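Local coordinates for protein CD180 antigen (Mus musculus, PDB 3T6Q) that may cooperate with MD-1 and TLR4 in the innate immune response of B cells to bacterial lipopolysaccharide, leading to NF-kappa-B activation, at residues Gly464-Thr469 and Cys486-Ile491; Gly476-Leu481 and Thr497-Met502; Leu436-Ser441 and His460-Asn465; Asn529-His534 and Asn553-Pro558; Asn386-Leu391 and Phe409-Val414. All coordinates share one frame; numbering follows the deposited sequence. Where two conformers were deposited one is given.

Contact 1: Gly464-Thr469 and Cys486-Ile491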
# COMPACT_ATOMS: atom_id res chain seq x y z
N GLY A 464 50.19 -28.51 -22.60
CA GLY A 464 49.58 -28.74 -21.27
C GLY A 464 50.56 -29.22 -20.22
O GLY A 464 50.16 -29.87 -19.25
N ASN A 465 51.84 -28.96 -20.43
CA ASN A 465 52.85 -29.38 -19.46
C ASN A 465 53.63 -28.21 -18.85
O ASN A 465 54.19 -27.39 -19.58
CB ASN A 465 53.85 -30.34 -20.10
CG ASN A 465 54.88 -30.84 -19.10
OD1 ASN A 465 54.53 -31.41 -18.07
ND2 ASN A 465 56.17 -30.57 -19.38
N ILE A 466 53.75 -28.18 -17.52
CA ILE A 466 54.64 -27.22 -16.88
C ILE A 466 55.97 -27.87 -16.73
O ILE A 466 56.11 -28.83 -15.97
CB ILE A 466 54.13 -26.75 -15.50
CG1 ILE A 466 52.65 -26.31 -15.59
CG2 ILE A 466 54.99 -25.58 -15.02
CD1 ILE A 466 52.14 -25.68 -14.29
N GLN A 467 56.96 -27.34 -17.45
CA GLN A 467 58.35 -27.85 -17.42
C GLN A 467 59.09 -27.37 -16.21
O GLN A 467 58.61 -26.47 -15.52
CB GLN A 467 59.10 -27.44 -18.67
CG GLN A 467 58.84 -28.37 -19.84
CD GLN A 467 59.43 -27.86 -21.14
OE1 GLN A 467 59.09 -26.77 -21.61
NE2 GLN A 467 60.31 -28.66 -21.73
N LYS A 468 60.24 -27.98 -15.95
CA LYS A 468 61.12 -27.54 -14.88
C LYS A 468 61.45 -26.05 -15.06
O LYS A 468 61.48 -25.31 -14.09
CB LYS A 468 62.42 -28.36 -14.92
CG LYS A 468 63.43 -27.95 -13.87
CD LYS A 468 64.60 -28.94 -13.82
CE LYS A 468 65.71 -28.40 -12.94
NZ LYS A 468 66.39 -29.51 -12.21
N THR A 469 61.68 -25.62 -16.30
CA THR A 469 61.86 -24.19 -16.55
C THR A 469 60.56 -23.59 -17.02
O THR A 469 59.92 -24.07 -17.98
CB THR A 469 62.98 -23.88 -17.57
OG1 THR A 469 62.63 -24.45 -18.83
CG2 THR A 469 64.29 -24.50 -17.12
N CYS A 486 43.59 -24.23 -16.77
CA CYS A 486 44.74 -23.96 -17.61
C CYS A 486 45.01 -25.11 -18.63
O CYS A 486 46.13 -25.19 -19.16
CB CYS A 486 45.99 -23.70 -16.75
SG CYS A 486 45.92 -22.02 -16.02
N ASP A 487 44.04 -26.00 -18.77
CA ASP A 487 44.14 -27.17 -19.71
C ASP A 487 45.36 -28.04 -19.41
O ASP A 487 46.05 -28.49 -20.33
CB ASP A 487 44.26 -26.60 -21.14
CG ASP A 487 44.11 -27.66 -22.22
OD1 ASP A 487 44.88 -27.56 -23.21
OD2 ASP A 487 43.24 -28.56 -22.07
N LEU A 488 45.70 -28.18 -18.11
CA LEU A 488 46.96 -28.81 -17.74
C LEU A 488 46.82 -30.32 -17.73
O LEU A 488 45.89 -30.87 -17.13
CB LEU A 488 47.42 -28.34 -16.33
CG LEU A 488 47.95 -26.90 -16.27
CD1 LEU A 488 48.29 -26.58 -14.81
CD2 LEU A 488 49.16 -26.71 -17.19
N SER A 489 47.78 -30.99 -18.36
CA SER A 489 47.90 -32.45 -18.26
C SER A 489 48.90 -32.89 -17.22
O SER A 489 48.73 -33.93 -16.59
CB SER A 489 48.35 -33.05 -19.61
OG SER A 489 47.26 -32.98 -20.52
N SER A 490 49.95 -32.10 -17.04
CA SER A 490 51.06 -32.53 -16.17
C SER A 490 51.85 -31.35 -15.68
O SER A 490 51.87 -30.30 -16.32
CB SER A 490 52.03 -33.48 -16.93
OG SER A 490 52.32 -32.95 -18.23
N ILE A 491 52.56 -31.56 -14.58
CA ILE A 491 53.42 -30.57 -13.96
C ILE A 491 54.67 -31.32 -13.58
O ILE A 491 54.61 -32.31 -12.84
CB ILE A 491 52.74 -29.94 -12.70
CG1 ILE A 491 51.35 -29.35 -13.05
CG2 ILE A 491 53.66 -28.88 -12.04
CD1 ILE A 491 50.67 -28.66 -11.89
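Ile466 and Ile491 lie side by side, their side chains leaving two parallel strands in the same direction. Both have nearly the same first torsion (chi1 -50° and -55°), with CG1 beside the backbone N and CD1 extended beyond it. This puts CD1 of Ile466 4.0 Å from CG1 of Ile491, while CG2 of Ile491 faces CB of Ile466. Leu488 runs aslant to this pair: its CD2 reaches CG1 of Ile466 at 3.9 Å and its CD1 meets the tip of the same isoleucine. Bulky aliphatic residues suit this buried side, where Phe461 also packs on Ile466 and Leu488. The opposite side, nearer solvent, carries the small polar side chains of Asn465 and Ser490.

The backbone sets this alignment. Gly464 O is gripped by two donors, Ser489 N at 2.8 Å on a lone pair in the carbonyl plane, and Ser490 N at 3.1 Å, nearly in line with the C=O bond. Ile466 N then donates to Ser490 O at 3.1 Å. Glycine fits position 464 because phi is positive (63°) and Asp487 O crowds the place where a side chain would stand. Asp487 and Ser489 turn their polar ends to Arg511. Such short parallel pairing occurs here between successive coils, LRR 16 and LRR 17, of the leucine-rich-repeat solenoid, apart from its main run of strands.

Contact 2: Gly476-Leu481 and Thr497-Met502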
# COMPACT_ATOMS: atom_id res chain seq x y z
N GLY A 476 60.06 -15.62 -6.07
CA GLY A 476 60.45 -16.15 -4.74
C GLY A 476 59.52 -15.80 -3.59
O GLY A 476 59.47 -16.56 -2.62
N ARG A 477 58.79 -14.67 -3.64
CA ARG A 477 57.86 -14.36 -2.52
C ARG A 477 56.42 -14.83 -2.72
O ARG A 477 55.51 -14.53 -1.92
CB ARG A 477 57.91 -12.86 -2.17
CG ARG A 477 59.33 -12.34 -1.98
CD ARG A 477 59.50 -11.40 -0.81
NE ARG A 477 60.28 -12.10 0.22
CZ ARG A 477 60.43 -11.71 1.48
NH1 ARG A 477 59.85 -10.60 1.92
NH2 ARG A 477 61.17 -12.44 2.30
N LEU A 478 56.19 -15.56 -3.80
CA LEU A 478 54.82 -15.95 -4.14
C LEU A 478 54.16 -16.80 -3.07
O LEU A 478 54.72 -17.82 -2.64
CB LEU A 478 54.80 -16.68 -5.49
CG LEU A 478 53.40 -16.79 -6.10
CD1 LEU A 478 53.04 -15.36 -6.58
CD2 LEU A 478 53.54 -17.71 -7.33
N GLU A 479 52.97 -16.41 -2.66
CA GLU A 479 52.18 -17.15 -1.70
C GLU A 479 50.97 -17.81 -2.29
O GLU A 479 50.62 -18.93 -1.90
CB GLU A 479 51.74 -16.26 -0.53
CG GLU A 479 52.90 -15.96 0.41
CD GLU A 479 52.51 -15.00 1.51
OE1 GLU A 479 51.38 -15.07 2.04
OE2 GLU A 479 53.35 -14.15 1.84
N ILE A 480 50.31 -17.10 -3.22
CA ILE A 480 49.03 -17.56 -3.77
C ILE A 480 49.22 -17.68 -5.29
O ILE A 480 49.66 -16.73 -5.95
CB ILE A 480 47.89 -16.55 -3.48
CG1 ILE A 480 47.68 -16.39 -1.98
CG2 ILE A 480 46.59 -16.97 -4.18
CD1 ILE A 480 46.86 -15.17 -1.59
N LEU A 481 48.93 -18.87 -5.81
CA LEU A 481 49.08 -19.21 -7.21
C LEU A 481 47.79 -19.89 -7.66
O LEU A 481 47.38 -20.93 -7.09
CB LEU A 481 50.30 -20.12 -7.44
CG LEU A 481 50.59 -20.66 -8.85
CD1 LEU A 481 50.75 -19.48 -9.84
CD2 LEU A 481 51.86 -21.54 -8.79
N THR A 497 59.88 -25.71 -7.57
CA THR A 497 60.92 -25.86 -6.53
C THR A 497 61.50 -24.53 -5.97
O THR A 497 61.81 -24.44 -4.79
CB THR A 497 62.06 -26.80 -6.98
OG1 THR A 497 61.51 -27.98 -7.58
CG2 THR A 497 62.91 -27.23 -5.78
N SER A 498 61.63 -23.52 -6.83
CA SER A 498 62.12 -22.21 -6.40
C SER A 498 61.08 -21.46 -5.57
O SER A 498 61.41 -20.54 -4.84
CB SER A 498 62.57 -21.36 -7.59
OG SER A 498 61.53 -21.23 -8.54
N LEU A 499 59.82 -21.89 -5.67
CA LEU A 499 58.72 -21.20 -4.96
C LEU A 499 58.52 -21.73 -3.55
O LEU A 499 57.66 -22.59 -3.30
CB LEU A 499 57.42 -21.31 -5.75
CG LEU A 499 57.61 -20.84 -7.19
CD1 LEU A 499 56.48 -21.38 -8.04
CD2 LEU A 499 57.64 -19.32 -7.23
N LYS A 500 59.29 -21.20 -2.60
CA LYS A 500 59.31 -21.80 -1.28
C LYS A 500 58.31 -21.19 -0.30
O LYS A 500 58.10 -21.76 0.78
CB LYS A 500 60.76 -21.85 -0.74
CG LYS A 500 61.72 -22.51 -1.75
CD LYS A 500 63.14 -22.81 -1.26
CE LYS A 500 63.99 -23.57 -2.30
NZ LYS A 500 63.41 -24.89 -2.76
N MET A 501 57.69 -20.07 -0.66
CA MET A 501 56.74 -19.43 0.27
C MET A 501 55.28 -19.69 -0.10
O MET A 501 54.39 -19.11 0.50
CB MET A 501 56.97 -17.92 0.34
CG MET A 501 58.43 -17.51 0.39
SD MET A 501 58.57 -15.82 0.97
CE MET A 501 60.30 -15.49 0.56
N MET A 502 55.03 -20.56 -1.08
CA MET A 502 53.64 -20.83 -1.49
C MET A 502 52.86 -21.47 -0.38
O MET A 502 53.33 -22.40 0.27
CB MET A 502 53.53 -21.63 -2.78
CG MET A 502 53.94 -20.85 -4.01
SD MET A 502 53.31 -21.64 -5.51
CE MET A 502 54.10 -23.27 -5.49
O HOH W 1 57.29 -18.71 -3.08
O HOH W 2 60.90 -18.84 -2.52
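Met502 packs against Leu478 and Leu481, and the atoms of its side chain pass from a carbonyl to leucine side chains. CB lies 4.0 Å from Leu478 O, with Glu479 O at a similar distance. CG comes nearer to the same carbonyl, 3.4 Å from Leu478 O. The extended middle of the chain then carries SD over to Leu481, 3.6 Å from its CD2 and close to its CB. At the last bond the chain bends (chi3 -61°), turning CE to Leu499 CB of its own segment; the side chain also packs on Phe496 and Leu523. An unbranched thioether suits this buried path, since it can thread past a carbonyl and still pack between leucines.

Met501, modelled in two conformers, in one of them crosses Arg477 aslant, with CG 3.3 Å from Gly476 O and CE 3.4 Å from Arg477 NE. Elsewhere the backbones are joined through water. One water donates to Gly476 O and Leu478 O and accepts from Met501 N at 2.8 Å; a second donates to Gly476 O, at 2.7 Å, and to Ser498 O, and accepts from Lys500 N. Leu499, the centre of an inverse gamma turn, brings its CD2 to 4.3 Å from Leu478 CB. Residues 476-481 lead into strand 480-482, and residues 497-502 into strand 504-506. Leu478 touches strand 453-455, while the backbone of Glu479 bonds to His504 of strand 504-506.

Contact 3: Leu436-Ser441 and His460-Asn465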
# COMPACT_ATOMS: atom_id res chain seq x y z
N LEU A 436 45.78 -15.05 -21.69
CA LEU A 436 46.27 -15.96 -22.75
C LEU A 436 47.76 -15.80 -22.99
O LEU A 436 48.18 -15.76 -24.14
CB LEU A 436 45.49 -15.81 -24.07
CG LEU A 436 43.97 -15.89 -23.97
CD1 LEU A 436 43.30 -15.86 -25.35
CD2 LEU A 436 43.52 -17.09 -23.15
N LEU A 437 48.55 -15.69 -21.92
CA LEU A 437 50.00 -15.59 -22.02
C LEU A 437 50.59 -17.00 -22.06
O LEU A 437 49.96 -17.94 -21.60
CB LEU A 437 50.59 -14.88 -20.79
CG LEU A 437 50.33 -13.38 -20.73
CD1 LEU A 437 50.56 -12.97 -19.30
CD2 LEU A 437 51.24 -12.62 -21.68
N ASP A 438 51.80 -17.11 -22.59
CA ASP A 438 52.52 -18.38 -22.58
C ASP A 438 53.37 -18.37 -21.30
O ASP A 438 54.36 -17.64 -21.18
CB ASP A 438 53.39 -18.50 -23.82
CG ASP A 438 54.32 -19.72 -23.78
OD1 ASP A 438 55.16 -19.81 -24.69
OD2 ASP A 438 54.23 -20.58 -22.88
N ILE A 439 52.97 -19.19 -20.36
CA ILE A 439 53.56 -19.12 -19.03
C ILE A 439 54.85 -19.92 -18.96
O ILE A 439 55.44 -20.08 -17.88
CB ILE A 439 52.56 -19.62 -17.96
CG1 ILE A 439 51.22 -18.89 -18.09
CG2 ILE A 439 53.10 -19.39 -16.55
CD1 ILE A 439 51.37 -17.37 -18.02
N SER A 440 55.32 -20.42 -20.10
CA SER A 440 56.60 -21.16 -20.06
C SER A 440 57.82 -20.23 -20.25
O SER A 440 58.96 -20.64 -19.94
CB SER A 440 56.61 -22.28 -21.11
OG SER A 440 56.73 -21.71 -22.40
N SER A 441 57.60 -19.00 -20.75
CA SER A 441 58.69 -18.04 -21.01
C SER A 441 59.43 -17.66 -19.71
O SER A 441 58.81 -17.17 -18.78
CB SER A 441 58.15 -16.78 -21.65
OG SER A 441 59.23 -15.84 -21.75
N HIS A 460 47.95 -20.77 -20.49
CA HIS A 460 48.41 -22.06 -21.09
C HIS A 460 49.89 -22.31 -21.06
O HIS A 460 50.72 -21.38 -21.01
CB HIS A 460 47.92 -22.20 -22.52
CG HIS A 460 48.64 -21.29 -23.50
ND1 HIS A 460 49.68 -21.72 -24.26
CD2 HIS A 460 48.45 -19.94 -23.80
CE1 HIS A 460 50.13 -20.70 -25.02
NE2 HIS A 460 49.38 -19.61 -24.74
N PHE A 461 50.22 -23.60 -21.12
CA PHE A 461 51.60 -24.02 -21.25
C PHE A 461 51.68 -24.85 -22.53
O PHE A 461 50.71 -25.53 -22.89
CB PHE A 461 52.02 -24.88 -20.06
CG PHE A 461 52.20 -24.12 -18.78
CD1 PHE A 461 53.47 -23.75 -18.33
CD2 PHE A 461 51.10 -23.77 -18.00
CE1 PHE A 461 53.62 -23.06 -17.13
CE2 PHE A 461 51.25 -23.08 -16.81
CZ PHE A 461 52.51 -22.71 -16.38
N PRO A 462 52.85 -24.81 -23.21
CA PRO A 462 52.99 -25.62 -24.42
C PRO A 462 52.67 -27.09 -24.10
O PRO A 462 53.22 -27.65 -23.16
CB PRO A 462 54.48 -25.45 -24.78
CG PRO A 462 54.88 -24.16 -24.16
CD PRO A 462 54.08 -24.05 -22.89
N LYS A 463 51.72 -27.67 -24.85
CA LYS A 463 51.32 -29.10 -24.70
C LYS A 463 50.75 -29.49 -23.33
O LYS A 463 50.83 -30.66 -22.93
CB LYS A 463 52.51 -30.02 -25.01
CG LYS A 463 53.19 -29.76 -26.34
CD LYS A 463 52.19 -29.86 -27.48
CE LYS A 463 52.87 -30.43 -28.70
NZ LYS A 463 52.00 -30.20 -29.86
N GLY A 464 50.19 -28.51 -22.60
CA GLY A 464 49.58 -28.74 -21.27
C GLY A 464 50.56 -29.22 -20.22
O GLY A 464 50.16 -29.87 -19.25
N ASN A 465 51.84 -28.96 -20.43
CA ASN A 465 52.85 -29.38 -19.46
C ASN A 465 53.63 -28.21 -18.85
O ASN A 465 54.19 -27.39 -19.58
CB ASN A 465 53.85 -30.34 -20.10
CG ASN A 465 54.88 -30.84 -19.10
OD1 ASN A 465 54.53 -31.41 -18.07
ND2 ASN A 465 56.17 -30.57 -19.38
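The Phe461 ring carries Ile439 on one face: CB stands 3.8 Å from the ring centroid, 25° off the normal, a CH-pi contact displaced toward the rim. The beta-branched isoleucine also brings CG2 to 3.4 Å from Phe461 CZ. The neighbouring His460 ring has the CA of Asp438 over one face, and Leu436 O lies at its edge, near the ring plane. His460 CG sits between its own backbone N and carbonyl carbon (chi1 73°), which places the imidazole against residues 436-438 and brings CD2 to 3.3 Å from Leu437 O. Between the two rings Ile439 N donates to His460 O at 3.2 Å, in a straight bond.

Farther along, Pro462 crosses the Asp438 side chain at about a right angle, its CD 3.5 Å from Asp438 OD2 and its CG beside Ser440 OG. That carboxylate oxygen accepts from Ser440 N at 3.0 Å and from Ser440 OG at 2.8 Å, both on the same face of its plane, so Asp438 is held by two bonds. Aspartate and serine suit this type I turn because each supplies a short polar group. Asp438 OD2 closes an Asx turn, here on one coil of a leucine-rich-repeat solenoid, LRR 15, packed against the next, LRR 16.

Contact 4: Asn529-His534 and Asn553-Pro558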
# COMPACT_ATOMS: atom_id res chain seq x y z
N ASN A 529 44.18 -27.06 -3.77
CA ASN A 529 42.91 -27.40 -4.40
C ASN A 529 43.17 -28.23 -5.65
O ASN A 529 43.72 -27.72 -6.62
CB ASN A 529 42.13 -26.11 -4.77
CG ASN A 529 40.71 -26.38 -5.20
OD1 ASN A 529 40.29 -27.53 -5.31
ND2 ASN A 529 39.95 -25.32 -5.47
N LEU A 530 42.81 -29.52 -5.58
CA LEU A 530 42.91 -30.43 -6.72
C LEU A 530 41.53 -30.80 -7.28
O LEU A 530 41.39 -31.82 -7.95
CB LEU A 530 43.70 -31.70 -6.35
CG LEU A 530 45.22 -31.39 -6.24
CD1 LEU A 530 46.02 -32.49 -5.56
CD2 LEU A 530 45.80 -31.11 -7.61
N ALA A 531 40.49 -30.00 -6.99
CA ALA A 531 39.14 -30.36 -7.41
C ALA A 531 39.06 -30.49 -8.92
O ALA A 531 39.78 -29.77 -9.64
CB ALA A 531 38.10 -29.31 -6.93
N SER A 532 38.20 -31.40 -9.41
CA SER A 532 37.96 -31.55 -10.85
C SER A 532 39.23 -31.76 -11.64
O SER A 532 39.57 -30.97 -12.51
CB SER A 532 37.18 -30.37 -11.45
OG SER A 532 35.93 -30.27 -10.81
N ASN A 533 39.94 -32.82 -11.32
CA ASN A 533 41.07 -33.25 -12.12
C ASN A 533 40.85 -34.70 -12.50
O ASN A 533 39.72 -35.16 -12.47
CB ASN A 533 42.34 -33.04 -11.30
CG ASN A 533 42.89 -31.65 -11.52
OD1 ASN A 533 43.30 -31.35 -12.63
ND2 ASN A 533 42.79 -30.77 -10.51
N HIS A 534 41.92 -35.43 -12.80
CA HIS A 534 41.80 -36.85 -13.20
C HIS A 534 42.53 -37.71 -12.20
O HIS A 534 43.12 -38.75 -12.58
CB HIS A 534 42.47 -37.09 -14.55
CG HIS A 534 41.66 -36.62 -15.76
ND1 HIS A 534 40.63 -35.75 -15.69
CD2 HIS A 534 41.83 -36.91 -17.11
CE1 HIS A 534 40.15 -35.51 -16.92
NE2 HIS A 534 40.89 -36.21 -17.80
N ASN A 553 41.71 -30.35 -1.30
CA ASN A 553 40.39 -30.57 -1.91
C ASN A 553 40.54 -31.51 -3.11
O ASN A 553 41.15 -31.15 -4.12
CB ASN A 553 39.74 -29.24 -2.34
CG ASN A 553 38.24 -29.38 -2.64
OD1 ASN A 553 37.79 -30.41 -3.16
ND2 ASN A 553 37.48 -28.31 -2.38
N LEU A 554 39.97 -32.72 -2.98
CA LEU A 554 39.99 -33.73 -4.02
C LEU A 554 38.59 -34.04 -4.55
O LEU A 554 38.38 -35.07 -5.20
CB LEU A 554 40.63 -35.01 -3.45
CG LEU A 554 42.14 -34.96 -3.33
CD1 LEU A 554 42.60 -36.02 -2.30
CD2 LEU A 554 42.75 -35.17 -4.72
N ARG A 555 37.62 -33.16 -4.29
CA ARG A 555 36.27 -33.38 -4.81
C ARG A 555 36.27 -33.50 -6.37
O ARG A 555 37.17 -32.97 -7.06
CB ARG A 555 35.35 -32.24 -4.34
CG ARG A 555 35.48 -30.97 -5.16
CD ARG A 555 34.57 -29.90 -4.57
NE ARG A 555 33.20 -30.16 -4.96
CZ ARG A 555 32.14 -29.58 -4.40
NH1 ARG A 555 32.30 -28.69 -3.44
NH2 ARG A 555 30.92 -29.88 -4.82
N GLN A 556 35.29 -34.25 -6.90
CA GLN A 556 35.07 -34.37 -8.33
C GLN A 556 36.32 -34.91 -9.05
O GLN A 556 36.68 -34.44 -10.13
CB GLN A 556 34.56 -33.04 -8.91
CG GLN A 556 33.10 -32.78 -8.51
CD GLN A 556 32.59 -31.42 -8.96
OE1 GLN A 556 32.62 -30.45 -8.20
NE2 GLN A 556 32.09 -31.35 -10.18
N ASN A 557 37.00 -35.85 -8.40
CA ASN A 557 38.00 -36.67 -9.11
C ASN A 557 37.53 -38.11 -9.31
O ASN A 557 36.75 -38.62 -8.50
CB ASN A 557 39.33 -36.63 -8.36
CG ASN A 557 40.09 -35.36 -8.66
OD1 ASN A 557 40.80 -35.29 -9.65
ND2 ASN A 557 39.91 -34.34 -7.82
N PRO A 558 38.01 -38.79 -10.38
CA PRO A 558 37.60 -40.20 -10.65
C PRO A 558 38.30 -41.19 -9.71
O PRO A 558 39.07 -42.06 -10.13
CB PRO A 558 38.03 -40.40 -12.09
CG PRO A 558 39.27 -39.53 -12.20
CD PRO A 558 38.94 -38.29 -11.41
O HOH W 3 37.23 -34.54 -13.01
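Asn529 and Asn553 pair in parallel with CA atoms 4.8 Å apart, and the backbones stay joined beyond them as Leu530 N donates to Asn553 O at 2.7 Å and Ser532 N to Arg555 O at 3.0 Å. The two asparagine side chains lie alongside each other, amide planes 24° apart; in both, CG is anti to the backbone N, and each OD1 folds forward into an Asx turn, receiving Ala531 N and Arg555 N, while Asn553 ND2 bonds Glu580. Asn533 and Asn557 hold the consensus asparagine position of the leucine-rich repeat, where a side chain with both donor and acceptor can satisfy backbone groups turned into the core. Asn557 ND2 bonds Leu530 O of the preceding coil at 2.9 Å and Leu554 O of its own at 3.1 Å, both near its amide plane. Asn533 ND2 reaches Leu530 O from the opposite face of that carbonyl and also bonds Leu507 O, while Asn533 OD1 accepts from Leu512 N. Asn557 OD1 accepts from Ile535 N and, weakly, from Asn533 N. Leu530 CB meets Leu554 CD2. The small CB of Ala531 fits 3.6 Å from CG of Arg555, whose guanidinium bonds Asp581 and Asp584. A water donates to Asn533 O and Gln556 O.

Contact 5: Asn386-Leu391 and Phe409-Val414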
# COMPACT_ATOMS: atom_id res chain seq x y z
N ASN A 386 39.54 -5.56 -21.24
CA ASN A 386 39.81 -4.69 -22.37
C ASN A 386 40.16 -5.52 -23.60
O ASN A 386 40.14 -6.77 -23.54
CB ASN A 386 40.87 -3.66 -22.02
CG ASN A 386 40.29 -2.48 -21.24
OD1 ASN A 386 39.37 -1.83 -21.72
ND2 ASN A 386 40.78 -2.24 -20.03
N GLU A 387 40.42 -4.84 -24.71
CA GLU A 387 40.86 -5.49 -25.94
C GLU A 387 42.38 -5.67 -25.85
O GLU A 387 43.00 -5.30 -24.84
CB GLU A 387 40.42 -4.67 -27.18
CG GLU A 387 38.93 -4.80 -27.42
CD GLU A 387 38.56 -6.18 -27.91
OE1 GLU A 387 37.80 -6.86 -27.23
OE2 GLU A 387 39.04 -6.60 -28.97
N PRO A 388 42.99 -6.27 -26.87
CA PRO A 388 44.41 -6.63 -26.74
C PRO A 388 45.38 -5.48 -26.49
O PRO A 388 45.38 -4.46 -27.16
CB PRO A 388 44.69 -7.40 -28.05
CG PRO A 388 43.37 -7.97 -28.42
CD PRO A 388 42.42 -6.83 -28.13
N LEU A 389 46.20 -5.66 -25.45
CA LEU A 389 47.27 -4.74 -25.16
C LEU A 389 48.60 -5.44 -25.48
O LEU A 389 48.84 -6.59 -25.04
CB LEU A 389 47.25 -4.38 -23.65
CG LEU A 389 45.90 -3.87 -23.11
CD1 LEU A 389 46.03 -3.54 -21.61
CD2 LEU A 389 45.44 -2.60 -23.88
N SER A 390 49.45 -4.75 -26.22
CA SER A 390 50.80 -5.26 -26.51
C SER A 390 51.72 -4.62 -25.49
O SER A 390 51.72 -3.39 -25.35
CB SER A 390 51.21 -4.85 -27.92
OG SER A 390 50.30 -5.40 -28.86
N LEU A 391 52.48 -5.43 -24.78
CA LEU A 391 53.40 -4.93 -23.75
C LEU A 391 54.85 -5.27 -24.14
O LEU A 391 55.17 -6.44 -24.37
CB LEU A 391 53.08 -5.51 -22.37
CG LEU A 391 51.63 -5.58 -21.90
CD1 LEU A 391 51.56 -6.26 -20.54
CD2 LEU A 391 51.03 -4.19 -21.81
N PHE A 409 41.03 -10.95 -18.13
CA PHE A 409 40.18 -10.98 -19.34
C PHE A 409 40.65 -9.98 -20.39
O PHE A 409 39.92 -9.64 -21.31
CB PHE A 409 38.69 -10.78 -18.98
CG PHE A 409 38.18 -11.88 -18.08
CD1 PHE A 409 37.82 -13.12 -18.63
CD2 PHE A 409 38.16 -11.71 -16.71
CE1 PHE A 409 37.41 -14.16 -17.80
CE2 PHE A 409 37.73 -12.75 -15.88
CZ PHE A 409 37.37 -13.97 -16.44
N THR A 410 41.88 -9.52 -20.28
CA THR A 410 42.40 -8.64 -21.28
C THR A 410 43.56 -9.42 -21.92
O THR A 410 44.55 -9.72 -21.23
CB THR A 410 42.92 -7.33 -20.64
OG1 THR A 410 41.79 -6.57 -20.16
CG2 THR A 410 43.72 -6.52 -21.67
N ARG A 411 43.46 -9.68 -23.23
CA ARG A 411 44.52 -10.41 -23.96
C ARG A 411 45.83 -9.61 -23.99
O ARG A 411 45.83 -8.41 -24.31
CB ARG A 411 44.03 -10.74 -25.39
CG ARG A 411 45.11 -11.25 -26.35
CD ARG A 411 44.53 -12.23 -27.40
NE ARG A 411 43.11 -11.98 -27.63
CZ ARG A 411 42.61 -11.41 -28.71
NH1 ARG A 411 41.30 -11.20 -28.80
NH2 ARG A 411 43.40 -11.05 -29.71
N LEU A 412 46.95 -10.24 -23.65
CA LEU A 412 48.20 -9.52 -23.66
C LEU A 412 49.12 -10.11 -24.75
O LEU A 412 49.21 -11.34 -24.91
CB LEU A 412 48.90 -9.56 -22.28
CG LEU A 412 48.04 -9.09 -21.10
CD1 LEU A 412 48.88 -9.32 -19.84
CD2 LEU A 412 47.67 -7.60 -21.23
N LYS A 413 49.76 -9.25 -25.52
CA LYS A 413 50.66 -9.71 -26.58
C LYS A 413 52.03 -9.30 -26.15
O LYS A 413 52.30 -8.11 -26.05
CB LYS A 413 50.39 -8.99 -27.90
CG LYS A 413 48.95 -8.94 -28.33
CD LYS A 413 48.38 -10.32 -28.45
CE LYS A 413 47.11 -10.18 -29.27
NZ LYS A 413 46.60 -11.49 -29.79
N VAL A 414 52.89 -10.27 -25.92
CA VAL A 414 54.23 -9.99 -25.40
C VAL A 414 55.18 -10.78 -26.28
O VAL A 414 55.05 -12.01 -26.40
CB VAL A 414 54.34 -10.46 -23.92
CG1 VAL A 414 55.75 -10.21 -23.41
CG2 VAL A 414 53.32 -9.72 -23.04
O HOH W 4 41.38 -8.73 -24.91
O HOH W 5 37.85 -8.16 -22.65
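Thr410 turns two different faces to residues 386-391 through one torsion: with chi1 at -69° its OG1 lies beside its own backbone N, while CG2 points the other way, anti to N. OG1 thus accepts from Asn386 N at 2.7 Å, and CG2 packs 3.7 Å from Leu389 CG. These are successive coils of the leucine-rich-repeat solenoid, LRR 13 and LRR 14. Asn386 stands at the consensus asparagine position, its amide bonded to backbone groups including Leu357 O and Asp360 N; Thr410 takes the equivalent place one coil on, where its hydroxyl also bonds Leu383 O.

Beyond this point the chains form a short parallel sheet. Leu389 N donates to Arg411 O, Lys413 N to Leu389 O at 2.9 Å, and Leu391 N to Lys413 O at 3.0 Å. Leu389 and Leu412 point to the buried side, which suits wholly apolar leucine, with Leu389 CB 4.0 Å from Leu412 CD2 and Leu391 CD1 close to Leu412 CD1. On the outer side Ser390 OG rests by the aliphatic CB of Lys413, whose CE covers Pro388 CB. In one of two Arg411 conformers Pro388 lies alongside it, CG over one guanidinium face and 3.3 Å from Arg411 NH2. Before the strands begin, a water joins the backbones: it donates to Asn386 O at 2.7 Å and accepts from Arg411 N at 2.8 Å.

In the fold
Along the chain contact 5, on strands 389-391 and 412-413, comes first, then contact 3, which hands on to contact 1 through the shared Gly464 and Asn465. Contact 1, on strands 465-466 and 490-491, interleaves with contact 2, which includes the start of strand 480-482 of the main series; contact 4 closes the order. Contacts 1 and 3 have centres 7 Å apart and touch through Phe461. Leu437 of contact 3 also packs on Leu412 and Val414 of contact 5, centres 16 Å away. Contact 4 lies about 31 Å from contact 5, centre to centre. Every contact joins pieces about one repeat apart, tying neighbouring coils of the extracellular leucine-rich-repeat solenoid into a continuous curved body.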